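Local coordinates for protein malate oxidoreductase (Thermotoga maritima, PDB 1VL6) that probably catalyses the NAD-dependent oxidative decarboxylation of malate to pyruvate, as malic enzymes do, at residues Arg68-Ala73 and Asp108-Pro113; Ser130-Phe135 and Glu157-Pro162. One frame throughout, in Å; residues are numbered along the deposited sequence.

Interaction 1 (Arg68-Ala73 and Asp108-Pro113); sequences RWNTVA and DIDAFP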
loop_
_atom_site.group_PDB
_atom_site.type_symbol
_atom_site.label_atom_id
_atom_site.label_comp_id
_atom_site.label_asym_id
_atom_site.label_seq_id
_atom_site.Cartn_x
_atom_site.Cartn_y
_atom_site.Cartn_z
ATOM N N ARG A 68 -15.354 3.708 -8.294
ATOM C CA ARG A 68 -15.568 4.490 -9.506
ATOM C C ARG A 68 -15.364 5.990 -9.298
ATOM O O ARG A 68 -14.978 6.685 -10.223
ATOM C CB ARG A 68 -16.971 4.232 -10.034
ATOM C CG ARG A 68 -17.253 4.866 -11.339
ATOM C CD ARG A 68 -18.143 4.049 -12.200
ATOM N NE ARG A 68 -18.480 4.706 -13.449
ATOM C CZ ARG A 68 -19.570 5.406 -13.663
ATOM N NH1 ARG A 68 -20.469 5.562 -12.705
ATOM N NH2 ARG A 68 -19.769 5.950 -14.860
ATOM N N TRP A 69 -15.619 6.467 -8.082
ATOM C CA TRP A 69 -15.504 7.882 -7.737
ATOM C C TRP A 69 -14.086 8.417 -7.899
ATOM O O TRP A 69 -13.858 9.633 -7.934
ATOM C CB TRP A 69 -15.981 8.133 -6.297
ATOM C CG TRP A 69 -15.083 7.549 -5.297
ATOM C CD1 TRP A 69 -15.092 6.260 -4.856
ATOM C CD2 TRP A 69 -14.000 8.205 -4.607
ATOM N NE1 TRP A 69 -14.077 6.072 -3.952
ATOM C CE2 TRP A 69 -13.398 7.251 -3.773
ATOM C CE3 TRP A 69 -13.469 9.501 -4.630
ATOM C CZ2 TRP A 69 -12.294 7.537 -2.985
ATOM C CZ3 TRP A 69 -12.397 9.795 -3.843
ATOM C CH2 TRP A 69 -11.814 8.817 -3.027
ATOM N N ASN A 70 -13.133 7.501 -7.995
ATOM C CA ASN A 70 -11.738 7.863 -8.005
ATOM C C ASN A 70 -10.907 7.034 -8.972
ATOM O O ASN A 70 -9.698 6.968 -8.802
ATOM C CB ASN A 70 -11.221 7.742 -6.573
ATOM C CG ASN A 70 -9.840 8.313 -6.394
ATOM O OD1 ASN A 70 -9.568 9.466 -6.723
ATOM N ND2 ASN A 70 -8.943 7.487 -5.878
ATOM N N THR A 71 -11.515 6.408 -9.980
ATOM C CA THR A 71 -10.719 5.672 -10.981
ATOM C C THR A 71 -10.773 6.316 -12.340
ATOM O O THR A 71 -11.761 6.883 -12.737
ATOM C CB THR A 71 -11.114 4.185 -11.109
ATOM O OG1 THR A 71 -12.451 4.053 -11.596
ATOM C CG2 THR A 71 -11.139 3.515 -9.753
ATOM N N VAL A 72 -9.682 6.240 -13.053
ATOM C CA VAL A 72 -9.533 6.934 -14.316
ATOM C C VAL A 72 -8.843 5.954 -15.297
ATOM O O VAL A 72 -7.901 5.252 -14.926
ATOM C CB VAL A 72 -8.762 8.257 -14.083
ATOM C CG1 VAL A 72 -8.059 8.786 -15.371
ATOM C CG2 VAL A 72 -9.713 9.293 -13.480
ATOM N N ALA A 73 -9.366 5.861 -16.524
ATOM C CA ALA A 73 -8.725 5.055 -17.540
ATOM C C ALA A 73 -7.755 5.932 -18.296
ATOM O O ALA A 73 -8.103 7.025 -18.679
ATOM C CB ALA A 73 -9.752 4.498 -18.470
ATOM N N ASP A 108 -3.811 11.420 -6.098
ATOM C CA ASP A 108 -4.298 10.250 -5.365
ATOM C C ASP A 108 -5.395 9.554 -6.147
ATOM O O ASP A 108 -6.280 8.897 -5.595
ATOM C CB ASP A 108 -4.674 10.596 -3.920
ATOM C CG ASP A 108 -4.843 9.348 -3.036
ATOM O OD1 ASP A 108 -4.243 8.294 -3.341
ATOM O OD2 ASP A 108 -5.577 9.300 -2.020
ATOM N N ILE A 109 -5.311 9.672 -7.462
ATOM C CA ILE A 109 -6.305 9.050 -8.345
ATOM C C ILE A 109 -5.820 7.672 -8.709
ATOM O O ILE A 109 -4.637 7.486 -9.004
ATOM C CB ILE A 109 -6.496 9.889 -9.600
ATOM C CG1 ILE A 109 -7.337 11.102 -9.257
ATOM C CG2 ILE A 109 -7.141 9.094 -10.709
ATOM C CD1 ILE A 109 -7.510 12.002 -10.438
ATOM N N ASP A 110 -6.736 6.711 -8.675
ATOM C CA ASP A 110 -6.425 5.361 -9.053
ATOM C C ASP A 110 -6.574 5.265 -10.566
ATOM O O ASP A 110 -7.668 5.128 -11.098
ATOM C CB ASP A 110 -7.375 4.412 -8.340
ATOM C CG ASP A 110 -7.097 4.297 -6.864
ATOM O OD1 ASP A 110 -5.956 4.517 -6.392
ATOM O OD2 ASP A 110 -7.978 3.956 -6.084
ATOM N N ALA A 111 -5.478 5.351 -11.280
ATOM C CA ALA A 111 -5.539 5.346 -12.720
ATOM C C ALA A 111 -5.064 3.998 -13.281
ATOM O O ALA A 111 -4.143 3.418 -12.764
ATOM C CB ALA A 111 -4.697 6.497 -13.248
ATOM N N PHE A 112 -5.731 3.516 -14.331
ATOM C CA PHE A 112 -5.437 2.213 -14.962
ATOM C C PHE A 112 -5.095 2.459 -16.446
ATOM O O PHE A 112 -5.768 3.231 -17.112
ATOM C CB PHE A 112 -6.630 1.229 -14.805
ATOM C CG PHE A 112 -7.013 0.983 -13.365
ATOM C CD1 PHE A 112 -7.817 1.892 -12.681
ATOM C CD2 PHE A 112 -6.511 -0.119 -12.675
ATOM C CE1 PHE A 112 -8.126 1.709 -11.334
ATOM C CE2 PHE A 112 -6.823 -0.322 -11.327
ATOM C CZ PHE A 112 -7.636 0.597 -10.658
ATOM N N PRO A 113 -4.013 1.867 -16.942
ATOM C CA PRO A 113 -3.697 1.968 -18.346
ATOM C C PRO A 113 -4.548 1.073 -19.187
ATOM O O PRO A 113 -4.639 -0.117 -18.899
ATOM C CB PRO A 113 -2.256 1.486 -18.441
ATOM C CG PRO A 113 -1.804 1.312 -17.069
ATOM C CD PRO A 113 -2.956 1.163 -16.192
#
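Asn-70 ND2 is held by two acceptors: Asp-108 O, at 3.0 Å, and Glu-33 OE1 of a third subunit. The bond to Asp-108 O is nearly straight, 165° at the hydrogen, and lies in both the carbonyl plane and the Asn-70 amide plane. CG of Asn-70 is anti to the backbone N (chi1 -170°), which carries the amide over to the chain end leaving helix 89-107. Asn-70 O takes Asp-110 N, and from there the strands pair in parallel. Val-72 N gives to Asp-110 O, and Phe-112 N gives to Val-72 O at 2.8 Å. On one face of the sheet, in the conformer given, Thr-71 CG2 lies near the edge of the Phe-112 ring, 3.9 Å from CE1; a second conformer is deposited, so this contact is less certain. Val-72, on the other face, touches Ile-109, just before the strand, CG2 to CG2 at 3.8 Å. Met-334 of helix 330-340 packs on both residues. Asp-110 OD1 has its partners elsewhere, in Lys-104 and in Thr-28 of a second subunit. The pairing closes a beta-alpha-beta crossover, strand 71-76, helix 89-107, strand 110-115, in the parallel sheet of the malic enzyme N-terminal domain.

Interaction 2 (Ser130-Phe135 and Glu157-Pro162); sequences SLEPSF and EEMNIP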
loop_
_atom_site.group_PDB
_atom_site.type_symbol
_atom_site.label_atom_id
_atom_site.label_comp_id
_atom_site.label_asym_id
_atom_site.label_seq_id
_atom_site.Cartn_x
_atom_site.Cartn_y
_atom_site.Cartn_z
ATOM N N SER A 130 -17.863 2.109 -24.221
ATOM C CA SER A 130 -18.280 0.876 -23.598
ATOM C C SER A 130 -17.702 0.726 -22.207
ATOM O O SER A 130 -18.220 -0.060 -21.421
ATOM C CB SER A 130 -17.866 -0.325 -24.445
ATOM O OG SER A 130 -16.477 -0.616 -24.364
ATOM N N LEU A 131 -16.643 1.483 -21.905
ATOM C CA LEU A 131 -15.967 1.408 -20.631
ATOM C C LEU A 131 -16.557 2.325 -19.608
ATOM O O LEU A 131 -16.143 2.274 -18.463
ATOM C CB LEU A 131 -14.482 1.767 -20.783
ATOM C CG LEU A 131 -13.646 0.940 -21.770
ATOM C CD1 LEU A 131 -12.261 1.490 -21.826
ATOM C CD2 LEU A 131 -13.623 -0.568 -21.439
ATOM N N GLU A 132 -17.550 3.129 -19.979
ATOM C CA GLU A 132 -18.057 4.127 -19.052
ATOM C C GLU A 132 -18.436 3.614 -17.660
ATOM O O GLU A 132 -18.160 4.303 -16.683
ATOM C CB GLU A 132 -19.244 4.877 -19.632
ATOM C CG GLU A 132 -19.635 6.067 -18.757
ATOM C CD GLU A 132 -20.542 7.053 -19.416
ATOM O OE1 GLU A 132 -20.565 7.113 -20.659
ATOM O OE2 GLU A 132 -21.209 7.779 -18.665
ATOM N N PRO A 133 -19.076 2.445 -17.545
ATOM C CA PRO A 133 -19.464 1.940 -16.235
ATOM C C PRO A 133 -18.312 1.634 -15.318
ATOM O O PRO A 133 -18.502 1.543 -14.108
ATOM C CB PRO A 133 -20.239 0.634 -16.560
ATOM C CG PRO A 133 -20.654 0.784 -17.944
ATOM C CD PRO A 133 -19.519 1.518 -18.604
ATOM N N SER A 134 -17.121 1.467 -15.879
ATOM C CA SER A 134 -15.965 1.026 -15.091
ATOM C C SER A 134 -15.076 2.151 -14.556
ATOM O O SER A 134 -14.159 1.890 -13.750
ATOM C CB SER A 134 -15.144 0.034 -15.934
ATOM O OG SER A 134 -15.982 -1.056 -16.340
ATOM N N PHE A 135 -15.355 3.393 -14.972
ATOM C CA PHE A 135 -14.500 4.531 -14.604
ATOM C C PHE A 135 -15.256 5.770 -14.239
ATOM O O PHE A 135 -16.368 5.985 -14.681
ATOM C CB PHE A 135 -13.557 4.860 -15.741
ATOM C CG PHE A 135 -12.663 3.725 -16.100
ATOM C CD1 PHE A 135 -11.582 3.431 -15.328
ATOM C CD2 PHE A 135 -12.946 2.917 -17.195
ATOM C CE1 PHE A 135 -10.778 2.363 -15.661
ATOM C CE2 PHE A 135 -12.155 1.863 -17.521
ATOM C CZ PHE A 135 -11.082 1.570 -16.738
ATOM N N GLU A 157 -18.755 14.664 -25.778
ATOM C CA GLU A 157 -20.170 14.933 -26.069
ATOM C C GLU A 157 -21.071 13.779 -25.632
ATOM O O GLU A 157 -22.169 14.004 -25.111
ATOM C CB GLU A 157 -20.397 15.119 -27.554
ATOM C CG GLU A 157 -20.457 16.554 -28.075
ATOM C CD GLU A 157 -20.272 16.681 -29.627
ATOM O OE1 GLU A 157 -20.464 15.659 -30.407
ATOM O OE2 GLU A 157 -19.900 17.829 -30.065
ATOM N N GLU A 158 -20.614 12.545 -25.859
ATOM C CA GLU A 158 -21.461 11.369 -25.715
ATOM C C GLU A 158 -21.348 10.637 -24.380
ATOM O O GLU A 158 -22.202 9.816 -24.048
ATOM C CB GLU A 158 -21.197 10.408 -26.864
ATOM C CG GLU A 158 -21.592 10.979 -28.213
ATOM C CD GLU A 158 -21.169 10.129 -29.392
ATOM O OE1 GLU A 158 -20.933 8.918 -29.216
ATOM O OE2 GLU A 158 -21.082 10.698 -30.508
HETATM N N MSE A 159 -20.293 10.881 -23.619
HETATM C CA MSE A 159 -20.139 10.196 -22.341
HETATM C C MSE A 159 -20.563 11.097 -21.205
HETATM O O MSE A 159 -20.676 12.289 -21.352
HETATM C CB MSE A 159 -18.700 9.722 -22.140
HETATM C CG MSE A 159 -18.228 8.688 -23.201
HETATM SE SE MSE A 159 -16.404 8.020 -22.873
HETATM C CE MSE A 159 -16.885 6.959 -21.352
ATOM N N ASN A 160 -20.843 10.488 -20.074
ATOM C CA ASN A 160 -21.290 11.215 -18.899
ATOM C C ASN A 160 -20.310 11.126 -17.783
ATOM O O ASN A 160 -20.692 11.177 -16.649
ATOM C CB ASN A 160 -22.603 10.637 -18.416
ATOM C CG ASN A 160 -23.752 11.099 -19.242
ATOM O OD1 ASN A 160 -24.367 10.313 -19.955
ATOM N ND2 ASN A 160 -24.019 12.390 -19.203
ATOM N N ILE A 161 -19.067 10.879 -18.132
ATOM C CA ILE A 161 -17.974 11.066 -17.246
ATOM C C ILE A 161 -17.037 11.972 -18.014
ATOM O O ILE A 161 -17.118 12.004 -19.226
ATOM C CB ILE A 161 -17.279 9.750 -16.899
ATOM C CG1 ILE A 161 -16.847 8.954 -18.159
ATOM C CG2 ILE A 161 -18.141 8.953 -16.071
ATOM C CD1 ILE A 161 -15.979 7.690 -17.852
ATOM N N PRO A 162 -16.206 12.746 -17.335
ATOM C CA PRO A 162 -15.349 13.682 -18.021
ATOM C C PRO A 162 -14.337 12.933 -18.880
ATOM O O PRO A 162 -13.938 11.802 -18.536
ATOM C CB PRO A 162 -14.648 14.452 -16.865
ATOM C CG PRO A 162 -14.693 13.522 -15.699
ATOM C CD PRO A 162 -16.048 12.833 -15.875
#
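Met-159, a selenomethionine, packs against Glu-132 just where the chain leaves helix 147-158. The contact joins two loops of the N-terminal domain's parallel sheet: the short 3-10 turn 132-134, before strand 137-140, and the link from helix 147-158 to strand 163-165. The selenomethionine chain bends at its end (chi3 72°), which brings CE back to 3.6 Å from Glu-132 CB. The two side chains run past each other in opposite directions. Met-159 CB also lies near Glu-132 OE1, and Met-159 O accepts a hydrogen bond from Lys-343 NZ. Asn-160 comes next and takes part mainly through its backbone. Its N gives a hydrogen bond to Glu-132 OE2 at 3.1 Å and a weak one to OE1 at 3.4 Å. OE2 is met from above the carboxylate plane, 42° out of it. Glu-132 reaches this amide because CG is anti to its backbone N (chi1 -171°) and the chain is extended beyond. Ile-161 then lies alongside the aliphatic part of Glu-132, with its CG1 4.1 Å from Glu-132 CG. Ile-138 of strand 137-140 packs on Met-159 and Ile-161. At the end of the isoleucine, CD1 sits 3.6 Å from Phe-135 O and also approaches Phe-135 CB.

The centres of interactions 1 and 2 lie about 13 Å apart, and the two contacts touch directly. Arg-68 makes the main bridge: its NH2 is 2.9 Å from Glu-132 O, a probable hydrogen bond. Its NE makes a weak hydrogen bond to Phe-135 O, and its side chain packs on Ile-161. Thr-71 OG1 adds a weak bond to Ser-134 O. Strand 71-76 lies between 110-115 and 137-140 in the sheet, so 130-135 leads into the neighbour of 68-73. Both contacts also meet the second subunit. There, in the conformer given, the Phe-112 rings of the two chains stack, and the Phe-135 ring meets Phe-112 of the second subunit; the second conformer leaves these ring contacts less certain.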